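Local coordinates for protein polysaccharide deacetylase (PDB 4WCJ) that probably removes N-acetyl groups from poly-beta-1,6-N-acetyl-D-glucosamine, as a zinc-binding carbohydrate esterase of family 4, at residues V123-Q127 with Y159-Y163; T201-Y206 with F224-F228; W140-K144 with C192-L197. All blocks are in the same frame, centred on the assembly; numbering follows the deposited sequence.

How the interactions relate
Interaction 2 lies nearest the middle of the chain and pairs two parallel strands of the barrel through backbone hydrogen bonds and aromatic packing. Interaction 1 is also buried, but it joins two irregular loops beside the zinc ion, and there single polar bonds and one ring over a glycine replace a repeating ladder. Interaction 3 is further out, about 17 Å between its centre and that of the chain; two helices meet there through stacked rings without a hydrogen bond between them. Helix 179-197 links all three: Leu193 of interaction 3 touches Val123 of interaction 1 and Thr201 of interaction 2, whereas interactions 1 and 2 do not touch each other.

Interaction 1: residues V123-Q127 with Y159-Y163; sequences VIAGQ and YDLHY. With ZN (zinc ion), chain B.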
ATOM      1  N   VAL A 123      -0.952   0.221  -7.288  1.00 23.65           N
ATOM      2  CA  VAL A 123      -0.822  -0.588  -8.489  1.00 23.90           C
ATOM      3  C   VAL A 123       0.368  -0.215  -9.373  1.00 25.21           C
ATOM      4  O   VAL A 123       0.771   0.947  -9.458  1.00 26.43           O
ATOM      5  CB  VAL A 123      -2.117  -0.535  -9.329  1.00 24.15           C
ATOM      6  CG1 VAL A 123      -3.314  -0.944  -8.466  1.00 27.36           C
ATOM      7  CG2 VAL A 123      -2.372   0.863  -9.923  1.00 25.06           C
ATOM      8  N   ILE A 124       0.943  -1.236  -9.992  1.00 22.69           N
ATOM      9  CA  ILE A 124       1.929  -1.072 -11.048  1.00 21.00           C
ATOM     10  C   ILE A 124       1.143  -0.726 -12.300  1.00 24.61           C
ATOM     11  O   ILE A 124       0.638  -1.609 -12.997  1.00 23.47           O
ATOM     12  CB  ILE A 124       2.757  -2.331 -11.275  1.00 27.05           C
ATOM     13  CG1 ILE A 124       3.330  -2.834  -9.949  1.00 27.98           C
ATOM     14  CG2 ILE A 124       3.872  -2.040 -12.261  1.00 29.02           C
ATOM     15  CD1 ILE A 124       3.868  -4.222 -10.022  1.00 25.27           C
ATOM     16  N   ALA A 125       1.006   0.570 -12.572  1.00 25.44           N
ATOM     17  CA  ALA A 125      -0.012   1.024 -13.518  1.00 25.44           C
ATOM     18  C   ALA A 125       0.179   0.442 -14.908  1.00 25.92           C
ATOM     19  O   ALA A 125      -0.800   0.201 -15.610  1.00 28.36           O
ATOM     20  CB  ALA A 125      -0.039   2.568 -13.577  1.00 26.32           C
ATOM     21  N   GLY A 126       1.430   0.200 -15.300  1.00 24.85           N
ATOM     22  CA  GLY A 126       1.724  -0.352 -16.609  1.00 26.00           C
ATOM     23  C   GLY A 126       1.525  -1.857 -16.735  1.00 29.16           C
ATOM     24  O   GLY A 126       1.616  -2.401 -17.834  1.00 31.85           O
ATOM     25  N   GLN A 127       1.260  -2.529 -15.617  1.00 28.41           N
ATOM     26  CA  GLN A 127       1.044  -3.982 -15.631  1.00 26.01           C
ATOM     27  C   GLN A 127      -0.413  -4.346 -15.367  1.00 26.21           C
ATOM     28  O   GLN A 127      -0.783  -5.521 -15.399  1.00 27.54           O
ATOM     29  CB  GLN A 127       1.947  -4.682 -14.604  1.00 26.30           C
ATOM     30  CG  GLN A 127       3.427  -4.617 -14.920  1.00 27.98           C
ATOM     31  CD  GLN A 127       3.768  -5.276 -16.244  1.00 30.27           C
ATOM     32  OE1 GLN A 127       3.078  -6.205 -16.688  1.00 32.51           O
ATOM     33  NE2 GLN A 127       4.843  -4.812 -16.878  1.00 31.97           N
ATOM     34  N   TYR A 159       5.018   3.031 -12.665  1.00 33.96           N
ATOM     35  CA  TYR A 159       4.334   2.595 -13.885  1.00 34.15           C
ATOM     36  C   TYR A 159       4.838   1.221 -14.337  1.00 33.00           C
ATOM     37  O   TYR A 159       4.059   0.273 -14.510  1.00 33.79           O
ATOM     38  CB  TYR A 159       4.527   3.611 -15.022  1.00 32.95           C
ATOM     39  CG  TYR A 159       3.830   3.205 -16.309  1.00 33.50           C
ATOM     40  CD1 TYR A 159       2.484   3.484 -16.508  1.00 32.46           C
ATOM     41  CD2 TYR A 159       4.513   2.537 -17.317  1.00 36.67           C
ATOM     42  CE1 TYR A 159       1.842   3.107 -17.674  1.00 35.32           C
ATOM     43  CE2 TYR A 159       3.873   2.159 -18.490  1.00 39.40           C
ATOM     44  CZ  TYR A 159       2.537   2.447 -18.655  1.00 38.70           C
ATOM     45  OH  TYR A 159       1.892   2.074 -19.812  1.00 44.85           O
ATOM     46  N   ASP A 160       6.141   1.117 -14.557  1.00 34.85           N
ATOM     47  CA  ASP A 160       6.735  -0.165 -14.938  1.00 32.74           C
ATOM     48  C   ASP A 160       8.215  -0.203 -14.566  1.00 36.20           C
ATOM     49  O   ASP A 160       9.092  -0.385 -15.421  1.00 40.25           O
ATOM     50  CB  ASP A 160       6.537  -0.423 -16.435  1.00 37.01           C
ATOM     51  CG  ASP A 160       6.942  -1.832 -16.854  1.00 42.36           C
ATOM     52  OD1 ASP A 160       6.909  -2.755 -16.006  1.00 42.49           O
ATOM     53  OD2 ASP A 160       7.298  -2.010 -18.037  1.00 47.08           O
ATOM     54  N   LEU A 161       8.489  -0.040 -13.277  1.00 33.11           N
ATOM     55  CA  LEU A 161       9.859  -0.076 -12.779  1.00 34.64           C
ATOM     56  C   LEU A 161       9.978  -1.001 -11.571  1.00 34.05           C
ATOM     57  O   LEU A 161      10.870  -0.842 -10.744  1.00 35.36           O
ATOM     58  CB  LEU A 161      10.345   1.339 -12.418  1.00 40.57           C
ATOM     59  CG  LEU A 161      10.948   2.168 -13.552  1.00 42.43           C
ATOM     60  CD1 LEU A 161      11.507   3.484 -13.027  1.00 39.94           C
ATOM     61  CD2 LEU A 161      12.045   1.390 -14.274  1.00 46.69           C
ATOM     62  N   HIS A 162       9.080  -1.977 -11.482  1.00 33.94           N
ATOM     63  CA  HIS A 162       9.088  -2.936 -10.384  1.00 33.01           C
ATOM     64  C   HIS A 162      10.027  -4.093 -10.694  1.00 34.57           C
ATOM     65  O   HIS A 162       9.614  -5.261 -10.798  1.00 34.24           O
ATOM     66  CB  HIS A 162       7.677  -3.451 -10.123  1.00 30.50           C
ATOM     67  CG  HIS A 162       7.473  -3.996  -8.744  1.00 30.09           C
ATOM     68  ND1 HIS A 162       8.185  -5.064  -8.250  1.00 34.89           N
ATOM     69  CD2 HIS A 162       6.606  -3.632  -7.766  1.00 29.27           C
ATOM     70  CE1 HIS A 162       7.775  -5.333  -7.022  1.00 34.04           C
ATOM     71  NE2 HIS A 162       6.833  -4.470  -6.701  1.00 31.95           N
ATOM     72  N   TYR A 163      11.299  -3.761 -10.846  1.00 35.46           N
ATOM     73  CA  TYR A 163      12.309  -4.740 -11.192  1.00 40.86           C
ATOM     74  C   TYR A 163      13.499  -4.634 -10.253  1.00 42.56           C
ATOM     75  O   TYR A 163      13.851  -3.537  -9.790  1.00 38.80           O
ATOM     76  CB  TYR A 163      12.756  -4.556 -12.643  1.00 43.40           C
ATOM     77  CG  TYR A 163      11.627  -4.661 -13.645  1.00 44.96           C
ATOM     78  CD1 TYR A 163      11.196  -5.897 -14.103  1.00 45.12           C
ATOM     79  CD2 TYR A 163      10.995  -3.524 -14.131  1.00 45.82           C
ATOM     80  CE1 TYR A 163      10.167  -6.002 -15.019  1.00 46.34           C
ATOM     81  CE2 TYR A 163       9.954  -3.618 -15.046  1.00 46.74           C
ATOM     82  CZ  TYR A 163       9.547  -4.863 -15.487  1.00 46.13           C
ATOM     83  OH  TYR A 163       8.521  -4.968 -16.399  1.00 45.82           O
TER
HETATM   84 ZN    ZN B 301       5.387  -4.508  -5.070  1.00 31.88          ZN
HETATM   85  O   HOH W   1       5.693  -6.685  -4.627  1.00 42.55           O
HETATM   86  O   HOH W   2       5.380  -4.624  -2.768  1.00 31.86           O
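Gly126 gives its backbone N-H to the carbonyl O of Tyr159 (N to O 2.7 Å), joining two irregular loops whose CA atoms come closest at Ala125 and Tyr159. The loops follow parallel strands 119-123 and 152-156 of the deacetylase beta-alpha barrel, and the second supplies a zinc ligand: His162 NE2 lies 2.2 Å from the zinc ion, which Asp99, His157 and two waters also bind. With CG anti to the backbone N (chi1 -180°), the Tyr159 ring is carried across Gly126, whose CA sits over the ring centre in a CH-pi contact, 3.6 Å from the centroid. Glycine suits this place, since a CB would run into Tyr159 O. A serine in place of Tyr159 would probably strip Gly126 CA of its aromatic partner and open a gap beside Ala125 CB. Branched Ile124 touches two points of the second loop: CG2 packs against Tyr159 O, while CD1 reaches His162 CD2 at 3.6 Å, an apolar neighbour for the metal-binding imidazole. Asp160 OD1 is gripped by two donors, Gln127 NE2 from above the carboxylate plane at 3.0 Å and Tyr163 OH on the syn side at 2.8 Å.

Interaction 2: residues T201-Y206 with F224-F228; sequences TRYFAY and FSLVF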
ATOM      1  N   THR A 201      -3.251  11.493  -8.149  1.00 34.20           N
ATOM      2  CA  THR A 201      -2.707  10.438  -7.297  1.00 30.95           C
ATOM      3  C   THR A 201      -1.908  11.017  -6.133  1.00 34.78           C
ATOM      4  O   THR A 201      -0.819  11.546  -6.330  1.00 37.61           O
ATOM      5  CB  THR A 201      -1.801   9.485  -8.102  1.00 32.30           C
ATOM      6  OG1 THR A 201      -2.488   9.060  -9.283  1.00 32.57           O
ATOM      7  CG2 THR A 201      -1.394   8.272  -7.264  1.00 28.11           C
ATOM      8  N   ARG A 202      -2.433  10.901  -4.917  1.00 33.96           N
ATOM      9  CA  ARG A 202      -1.744  11.468  -3.754  1.00 35.72           C
ATOM     10  C   ARG A 202      -0.679  10.542  -3.149  1.00 36.28           C
ATOM     11  O   ARG A 202       0.252  11.006  -2.469  1.00 35.47           O
ATOM     12  CB  ARG A 202      -2.766  11.832  -2.673  1.00 37.59           C
ATOM     13  CG  ARG A 202      -3.757  12.906  -3.083  1.00 37.99           C
ATOM     14  CD  ARG A 202      -4.718  13.258  -1.947  1.00 41.57           C
ATOM     15  NE  ARG A 202      -4.122  14.135  -0.941  1.00 45.70           N
ATOM     16  CZ  ARG A 202      -3.964  15.448  -1.092  1.00 51.56           C
ATOM     17  NH1 ARG A 202      -3.428  16.177  -0.120  1.00 52.22           N
ATOM     18  NH2 ARG A 202      -4.339  16.039  -2.221  1.00 54.55           N
ATOM     19  N   TYR A 203      -0.787   9.238  -3.399  1.00 33.47           N
ATOM     20  CA  TYR A 203      -0.014   8.276  -2.617  1.00 30.04           C
ATOM     21  C   TYR A 203       0.890   7.375  -3.446  1.00 29.66           C
ATOM     22  O   TYR A 203       0.482   6.858  -4.484  1.00 29.30           O
ATOM     23  CB  TYR A 203      -0.974   7.421  -1.790  1.00 32.52           C
ATOM     24  CG  TYR A 203      -1.967   8.268  -1.035  1.00 31.71           C
ATOM     25  CD1 TYR A 203      -1.535   9.318  -0.243  1.00 35.39           C
ATOM     26  CD2 TYR A 203      -3.333   8.039  -1.135  1.00 31.85           C
ATOM     27  CE1 TYR A 203      -2.428  10.118   0.445  1.00 39.25           C
ATOM     28  CE2 TYR A 203      -4.230   8.829  -0.451  1.00 38.22           C
ATOM     29  CZ  TYR A 203      -3.775   9.866   0.338  1.00 41.63           C
ATOM     30  OH  TYR A 203      -4.683  10.662   1.018  1.00 43.22           O
ATOM     31  N   PHE A 204       2.110   7.156  -2.951  1.00 28.69           N
ATOM     32  CA  PHE A 204       3.090   6.329  -3.649  1.00 26.85           C
ATOM     33  C   PHE A 204       3.722   5.306  -2.708  1.00 30.12           C
ATOM     34  O   PHE A 204       4.000   5.611  -1.548  1.00 30.55           O
ATOM     35  CB  PHE A 204       4.189   7.214  -4.265  1.00 30.57           C
ATOM     36  CG  PHE A 204       5.175   6.460  -5.124  1.00 27.13           C
ATOM     37  CD1 PHE A 204       6.282   5.828  -4.561  1.00 27.46           C
ATOM     38  CD2 PHE A 204       5.016   6.420  -6.497  1.00 28.71           C
ATOM     39  CE1 PHE A 204       7.178   5.150  -5.352  1.00 27.72           C
ATOM     40  CE2 PHE A 204       5.921   5.741  -7.294  1.00 30.26           C
ATOM     41  CZ  PHE A 204       6.994   5.104  -6.725  1.00 28.77           C
ATOM     42  N   ALA A 205       3.947   4.096  -3.219  1.00 29.30           N
ATOM     43  CA  ALA A 205       4.652   3.047  -2.471  1.00 28.71           C
ATOM     44  C   ALA A 205       5.853   2.559  -3.262  1.00 27.72           C
ATOM     45  O   ALA A 205       5.730   2.187  -4.434  1.00 27.20           O
ATOM     46  CB  ALA A 205       3.725   1.886  -2.154  1.00 28.49           C
ATOM     47  N   TYR A 206       7.017   2.565  -2.621  1.00 26.78           N
ATOM     48  CA  TYR A 206       8.240   2.072  -3.250  1.00 27.59           C
ATOM     49  C   TYR A 206       8.218   0.562  -3.404  1.00 30.34           C
ATOM     50  O   TYR A 206       8.017  -0.153  -2.421  1.00 29.39           O
ATOM     51  CB  TYR A 206       9.470   2.449  -2.426  1.00 28.57           C
ATOM     52  CG  TYR A 206       9.923   3.894  -2.507  1.00 29.62           C
ATOM     53  CD1 TYR A 206      10.347   4.446  -3.712  1.00 29.59           C
ATOM     54  CD2 TYR A 206       9.966   4.691  -1.372  1.00 29.46           C
ATOM     55  CE1 TYR A 206      10.773   5.759  -3.788  1.00 30.29           C
ATOM     56  CE2 TYR A 206      10.399   6.009  -1.441  1.00 31.52           C
ATOM     57  CZ  TYR A 206      10.800   6.537  -2.650  1.00 30.59           C
ATOM     58  OH  TYR A 206      11.241   7.843  -2.716  1.00 33.60           O
ATOM     59  N   PHE A 224       3.109  14.207  -4.653  1.00 39.75           N
ATOM     60  CA  PHE A 224       2.676  13.168  -3.727  1.00 34.46           C
ATOM     61  C   PHE A 224       2.631  13.679  -2.286  1.00 38.41           C
ATOM     62  O   PHE A 224       3.516  14.421  -1.836  1.00 39.40           O
ATOM     63  CB  PHE A 224       3.575  11.933  -3.859  1.00 31.34           C
ATOM     64  CG  PHE A 224       3.324  11.167  -5.120  1.00 31.75           C
ATOM     65  CD1 PHE A 224       2.303  10.227  -5.176  1.00 30.72           C
ATOM     66  CD2 PHE A 224       4.060  11.426  -6.267  1.00 32.73           C
ATOM     67  CE1 PHE A 224       2.036   9.536  -6.344  1.00 30.50           C
ATOM     68  CE2 PHE A 224       3.808  10.726  -7.438  1.00 34.37           C
ATOM     69  CZ  PHE A 224       2.787   9.784  -7.474  1.00 32.15           C
ATOM     70  N   SER A 225       1.569  13.296  -1.577  1.00 38.67           N
ATOM     71  CA  SER A 225       1.344  13.717  -0.199  1.00 40.13           C
ATOM     72  C   SER A 225       1.867  12.703   0.815  1.00 37.79           C
ATOM     73  O   SER A 225       2.188  13.060   1.949  1.00 40.72           O
ATOM     74  CB  SER A 225      -0.147  13.950   0.034  1.00 45.61           C
ATOM     75  OG  SER A 225      -0.654  14.886  -0.899  1.00 51.04           O
ATOM     76  N   LEU A 226       1.918  11.438   0.410  1.00 36.50           N
ATOM     77  CA  LEU A 226       2.451  10.376   1.254  1.00 37.29           C
ATOM     78  C   LEU A 226       3.269   9.400   0.440  1.00 38.76           C
ATOM     79  O   LEU A 226       2.888   9.023  -0.674  1.00 37.07           O
ATOM     80  CB  LEU A 226       1.340   9.617   1.976  1.00 32.76           C
ATOM     81  CG  LEU A 226       0.520  10.374   3.019  1.00 34.33           C
ATOM     82  CD1 LEU A 226      -0.641   9.503   3.479  1.00 34.21           C
ATOM     83  CD2 LEU A 226       1.373  10.828   4.209  1.00 35.78           C
ATOM     84  N   VAL A 227       4.382   8.988   1.030  1.00 35.86           N
ATOM     85  CA  VAL A 227       5.310   8.041   0.436  1.00 35.87           C
ATOM     86  C   VAL A 227       5.446   6.870   1.403  1.00 31.91           C
ATOM     87  O   VAL A 227       5.837   7.053   2.556  1.00 32.24           O
ATOM     88  CB  VAL A 227       6.674   8.693   0.165  1.00 37.99           C
ATOM     89  CG1 VAL A 227       7.647   7.679  -0.421  1.00 39.00           C
ATOM     90  CG2 VAL A 227       6.506   9.910  -0.757  1.00 38.17           C
ATOM     91  N   PHE A 228       5.083   5.676   0.947  1.00 32.15           N
ATOM     92  CA  PHE A 228       5.017   4.509   1.826  1.00 32.23           C
ATOM     93  C   PHE A 228       6.202   3.571   1.664  1.00 29.12           C
ATOM     94  O   PHE A 228       6.585   3.230   0.544  1.00 29.99           O
ATOM     95  CB  PHE A 228       3.742   3.717   1.568  1.00 26.68           C
ATOM     96  CG  PHE A 228       2.486   4.434   1.963  1.00 32.64           C
ATOM     97  CD1 PHE A 228       1.988   5.474   1.189  1.00 32.66           C
ATOM     98  CD2 PHE A 228       1.789   4.051   3.094  1.00 34.43           C
ATOM     99  CE1 PHE A 228       0.819   6.126   1.543  1.00 28.60           C
ATOM    100  CE2 PHE A 228       0.617   4.695   3.454  1.00 33.32           C
ATOM    101  CZ  PHE A 228       0.134   5.735   2.674  1.00 33.28           C
TER
HETATM  102  O   HOH W   3       7.015   0.419   0.145  1.00 29.67           O
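Parallel strand pairing joins Tyr203, Phe204 and Ala205 to Leu226, Val227 and Phe228, in neighbouring staves of the beta-alpha barrel connected by the beta-alpha-beta crossover through helix 213-221. The short strand axes run 4.7 Å apart at 19°. Phe204 reaches its neighbour with both backbone groups: its N bonds Leu226 O at 3.0 Å, and its O receives Phe228 N at 2.7 Å. Beyond the strand, Tyr206 N reaches Phe228 O at 3.3 Å, and a water bridges Phe228 O to Tyr206 O. At the other end Arg202 O accepts from Ser225 N, with a weak second bond from Leu226 N.

Tyr203, Ala205, Leu226 and Phe228 share one face of the sheet. Tyr203 and Leu226 run side by side, CE1 to CD1 at 3.6 Å, while the small Ala205 CB fits beside Phe228 CB. On the other face, the backbone sets Phe204 CB over the Phe224 ring; CG anti to the backbone N (chi1 -174°) then carries the Phe204 ring to where it presents an edge to that ring's face, planes at 74°. Val227 CG1 meets Tyr206 CE2 at 3.4 Å. At the exposed end Ser225 OG lies over a face of the Arg202 guanidinium without a hydrogen bond; Arg202 NH1 forms a salt bridge with Glu79, which also bonds Tyr203 OH.

Ala205 O accepts a hydrogen bond from ND1 of the zinc ligand His157, a second-shell link that probably helps to fix the imidazole's rotation. The face bearing Tyr203 and Phe228 packs on strand 119-123, whereas Phe204 and Val227 meet Leu219 of helix 213-221, with helix 179-197 alongside Phe224.

Interaction 3: residues W140-K144 with C192-L197; sequences WEQIK and CLKEHL
Trp140 and His196 make the tight part of this contact, lying face to face with the indole five-membered ring and the imidazole 3.5 Å apart at their centroids and their planes at 14°. Both have CG beside the backbone N (chi1 -76° for Trp140 and -73° for His196), which sends each ring into the space between the helices. With the short helix axes 11.3 Å apart, large side chains are needed to meet, and two flat rings can do so by stacking. His196 CB continues the overlap above the six-membered ring. Leu193 CD2 abuts the indole edge in plane, 3.5 Å from Trp140 CH2, and Cys192 SG meets the same ring obliquely, 4.0 Å from CZ2. A weak bond from His196 ND1 to Cys192 O also links the imidazole to its own helix.

Toward solvent the fit is looser. Leu197 CD2 stands 4.0 Å from Lys144 CG, and the extended chain of this exposed lysine lays its CE 3.3 Å from His196 O, its methylenes providing the packing. Beneath, Ile143, Leu193 and Leu197 all touch Val154 of strand 152-156, consistent with outer helices laid on a strand of the beta-alpha barrel, though these short segments cross steeply.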
ATOM      1  N   TRP A 140      -8.539  -2.812 -15.460  1.00 25.46           N
ATOM      2  CA  TRP A 140      -9.015  -1.475 -15.110  1.00 27.22           C
ATOM      3  C   TRP A 140     -10.498  -1.481 -14.717  1.00 26.92           C
ATOM      4  O   TRP A 140     -10.893  -0.751 -13.811  1.00 26.66           O
ATOM      5  CB  TRP A 140      -8.757  -0.510 -16.259  1.00 31.20           C
ATOM      6  CG  TRP A 140      -7.312  -0.132 -16.327  1.00 34.38           C
ATOM      7  CD1 TRP A 140      -6.416  -0.463 -17.301  1.00 36.08           C
ATOM      8  CD2 TRP A 140      -6.584   0.610 -15.343  1.00 29.60           C
ATOM      9  NE1 TRP A 140      -5.179   0.057 -16.997  1.00 35.55           N
ATOM     10  CE2 TRP A 140      -5.254   0.707 -15.793  1.00 33.00           C
ATOM     11  CE3 TRP A 140      -6.928   1.190 -14.118  1.00 31.24           C
ATOM     12  CZ2 TRP A 140      -4.270   1.387 -15.077  1.00 35.05           C
ATOM     13  CZ3 TRP A 140      -5.950   1.869 -13.402  1.00 31.88           C
ATOM     14  CH2 TRP A 140      -4.634   1.958 -13.889  1.00 33.72           C
ATOM     15  N   GLU A 141     -11.310  -2.316 -15.368  1.00 26.72           N
ATOM     16  CA  GLU A 141     -12.725  -2.409 -14.997  1.00 29.29           C
ATOM     17  C   GLU A 141     -12.862  -2.851 -13.549  1.00 25.37           C
ATOM     18  O   GLU A 141     -13.705  -2.354 -12.808  1.00 30.30           O
ATOM     19  CB  GLU A 141     -13.476  -3.390 -15.897  1.00 32.96           C
ATOM     20  CG  GLU A 141     -13.600  -2.959 -17.329  1.00 42.54           C
ATOM     21  CD  GLU A 141     -14.561  -3.836 -18.106  1.00 56.53           C
ATOM     22  OE1 GLU A 141     -14.980  -3.424 -19.210  1.00 64.46           O
ATOM     23  OE2 GLU A 141     -14.902  -4.934 -17.608  1.00 60.67           O
ATOM     24  N   GLN A 142     -12.018  -3.793 -13.151  1.00 27.43           N
ATOM     25  CA  GLN A 142     -12.090  -4.343 -11.813  1.00 26.00           C
ATOM     26  C   GLN A 142     -11.616  -3.341 -10.769  1.00 23.66           C
ATOM     27  O   GLN A 142     -12.221  -3.217  -9.709  1.00 25.91           O
ATOM     28  CB  GLN A 142     -11.286  -5.641 -11.740  1.00 24.00           C
ATOM     29  CG  GLN A 142     -12.027  -6.833 -12.359  1.00 28.47           C
ATOM     30  CD  GLN A 142     -11.107  -7.997 -12.680  1.00 29.58           C
ATOM     31  OE1 GLN A 142      -9.889  -7.829 -12.797  1.00 27.28           O
ATOM     32  NE2 GLN A 142     -11.689  -9.186 -12.829  1.00 31.80           N
ATOM     33  N   ILE A 143     -10.552  -2.604 -11.076  1.00 21.49           N
ATOM     34  CA  ILE A 143     -10.086  -1.540 -10.185  1.00 20.52           C
ATOM     35  C   ILE A 143     -11.160  -0.448 -10.050  1.00 22.89           C
ATOM     36  O   ILE A 143     -11.480   0.001  -8.936  1.00 25.51           O
ATOM     37  CB  ILE A 143      -8.771  -0.939 -10.702  1.00 20.48           C
ATOM     38  CG1 ILE A 143      -7.629  -1.943 -10.514  1.00 22.10           C
ATOM     39  CG2 ILE A 143      -8.454   0.376  -9.983  1.00 24.88           C
ATOM     40  CD1 ILE A 143      -6.390  -1.608 -11.291  1.00 26.17           C
ATOM     41  N   LYS A 144     -11.733  -0.051 -11.184  1.00 23.28           N
ATOM     42  CA  LYS A 144     -12.793   0.948 -11.196  1.00 25.74           C
ATOM     43  C   LYS A 144     -13.975   0.530 -10.334  1.00 27.15           C
ATOM     44  O   LYS A 144     -14.550   1.361  -9.627  1.00 28.03           O
ATOM     45  CB  LYS A 144     -13.258   1.226 -12.629  1.00 24.54           C
ATOM     46  CG  LYS A 144     -12.275   2.056 -13.442  1.00 27.26           C
ATOM     47  CD  LYS A 144     -12.670   2.133 -14.901  1.00 30.67           C
ATOM     48  CE  LYS A 144     -11.614   2.862 -15.718  1.00 34.21           C
ATOM     49  NZ  LYS A 144     -12.016   3.045 -17.137  1.00 37.45           N
ATOM     50  N   CYS A 192      -1.394   8.117 -16.203  1.00 32.54           N
ATOM     51  CA  CYS A 192      -2.170   6.937 -16.536  1.00 30.35           C
ATOM     52  C   CYS A 192      -3.319   6.727 -15.550  1.00 32.07           C
ATOM     53  O   CYS A 192      -4.450   6.441 -15.956  1.00 33.98           O
ATOM     54  CB  CYS A 192      -1.266   5.705 -16.578  1.00 31.36           C
ATOM     55  SG  CYS A 192      -2.134   4.202 -17.027  1.00 34.29           S
ATOM     56  N   LEU A 193      -3.042   6.883 -14.259  1.00 32.65           N
ATOM     57  CA  LEU A 193      -4.083   6.730 -13.240  1.00 31.48           C
ATOM     58  C   LEU A 193      -5.127   7.832 -13.373  1.00 32.61           C
ATOM     59  O   LEU A 193      -6.313   7.608 -13.141  1.00 31.16           O
ATOM     60  CB  LEU A 193      -3.476   6.752 -11.834  1.00 30.25           C
ATOM     61  CG  LEU A 193      -2.683   5.510 -11.452  1.00 31.85           C
ATOM     62  CD1 LEU A 193      -2.086   5.665 -10.057  1.00 30.76           C
ATOM     63  CD2 LEU A 193      -3.570   4.292 -11.539  1.00 31.89           C
ATOM     64  N   LYS A 194      -4.678   9.026 -13.746  1.00 32.16           N
ATOM     65  CA  LYS A 194      -5.597  10.136 -13.958  1.00 35.91           C
ATOM     66  C   LYS A 194      -6.512   9.829 -15.140  1.00 37.11           C
ATOM     67  O   LYS A 194      -7.720  10.049 -15.069  1.00 38.21           O
ATOM     68  CB  LYS A 194      -4.836  11.444 -14.198  1.00 40.13           C
ATOM     69  CG  LYS A 194      -5.735  12.664 -14.357  1.00 47.43           C
ATOM     70  CD  LYS A 194      -6.231  13.159 -13.012  1.00 51.48           C
ATOM     71  CE  LYS A 194      -7.171  14.346 -13.171  1.00 54.87           C
ATOM     72  NZ  LYS A 194      -6.640  15.370 -14.119  1.00 59.19           N
ATOM     73  N   GLU A 195      -5.933   9.308 -16.218  1.00 35.05           N
ATOM     74  CA  GLU A 195      -6.707   8.972 -17.407  1.00 35.60           C
ATOM     75  C   GLU A 195      -7.785   7.929 -17.113  1.00 34.31           C
ATOM     76  O   GLU A 195      -8.911   8.043 -17.589  1.00 34.27           O
ATOM     77  CB  GLU A 195      -5.802   8.455 -18.518  1.00 38.42           C
ATOM     78  CG  GLU A 195      -6.571   8.043 -19.760  1.00 42.83           C
ATOM     79  CD  GLU A 195      -5.730   7.250 -20.737  1.00 51.56           C
ATOM     80  OE1 GLU A 195      -4.516   7.083 -20.484  1.00 53.12           O
ATOM     81  OE2 GLU A 195      -6.285   6.788 -21.756  1.00 57.07           O
ATOM     82  N   HIS A 196      -7.438   6.912 -16.334  1.00 29.78           N
ATOM     83  CA  HIS A 196      -8.381   5.841 -16.055  1.00 31.10           C
ATOM     84  C   HIS A 196      -9.366   6.193 -14.942  1.00 31.04           C
ATOM     85  O   HIS A 196     -10.564   5.931 -15.061  1.00 33.63           O
ATOM     86  CB  HIS A 196      -7.640   4.548 -15.688  1.00 31.93           C
ATOM     87  CG  HIS A 196      -6.984   3.871 -16.853  1.00 35.17           C
ATOM     88  ND1 HIS A 196      -5.616   3.760 -16.978  1.00 38.59           N
ATOM     89  CD2 HIS A 196      -7.509   3.256 -17.939  1.00 36.24           C
ATOM     90  CE1 HIS A 196      -5.325   3.112 -18.094  1.00 38.45           C
ATOM     91  NE2 HIS A 196      -6.458   2.798 -18.696  1.00 38.38           N
ATOM     92  N   LEU A 197      -8.869   6.776 -13.862  1.00 30.16           N
ATOM     93  CA  LEU A 197      -9.674   6.966 -12.659  1.00 28.60           C
ATOM     94  C   LEU A 197     -10.181   8.400 -12.473  1.00 31.59           C
ATOM     95  O   LEU A 197     -11.030   8.650 -11.617  1.00 32.12           O
ATOM     96  CB  LEU A 197      -8.870   6.540 -11.429  1.00 29.95           C
ATOM     97  CG  LEU A 197      -8.291   5.117 -11.462  1.00 29.92           C
ATOM     98  CD1 LEU A 197      -7.408   4.883 -10.236  1.00 28.56           C
ATOM     99  CD2 LEU A 197      -9.378   4.028 -11.587  1.00 32.68           C
TER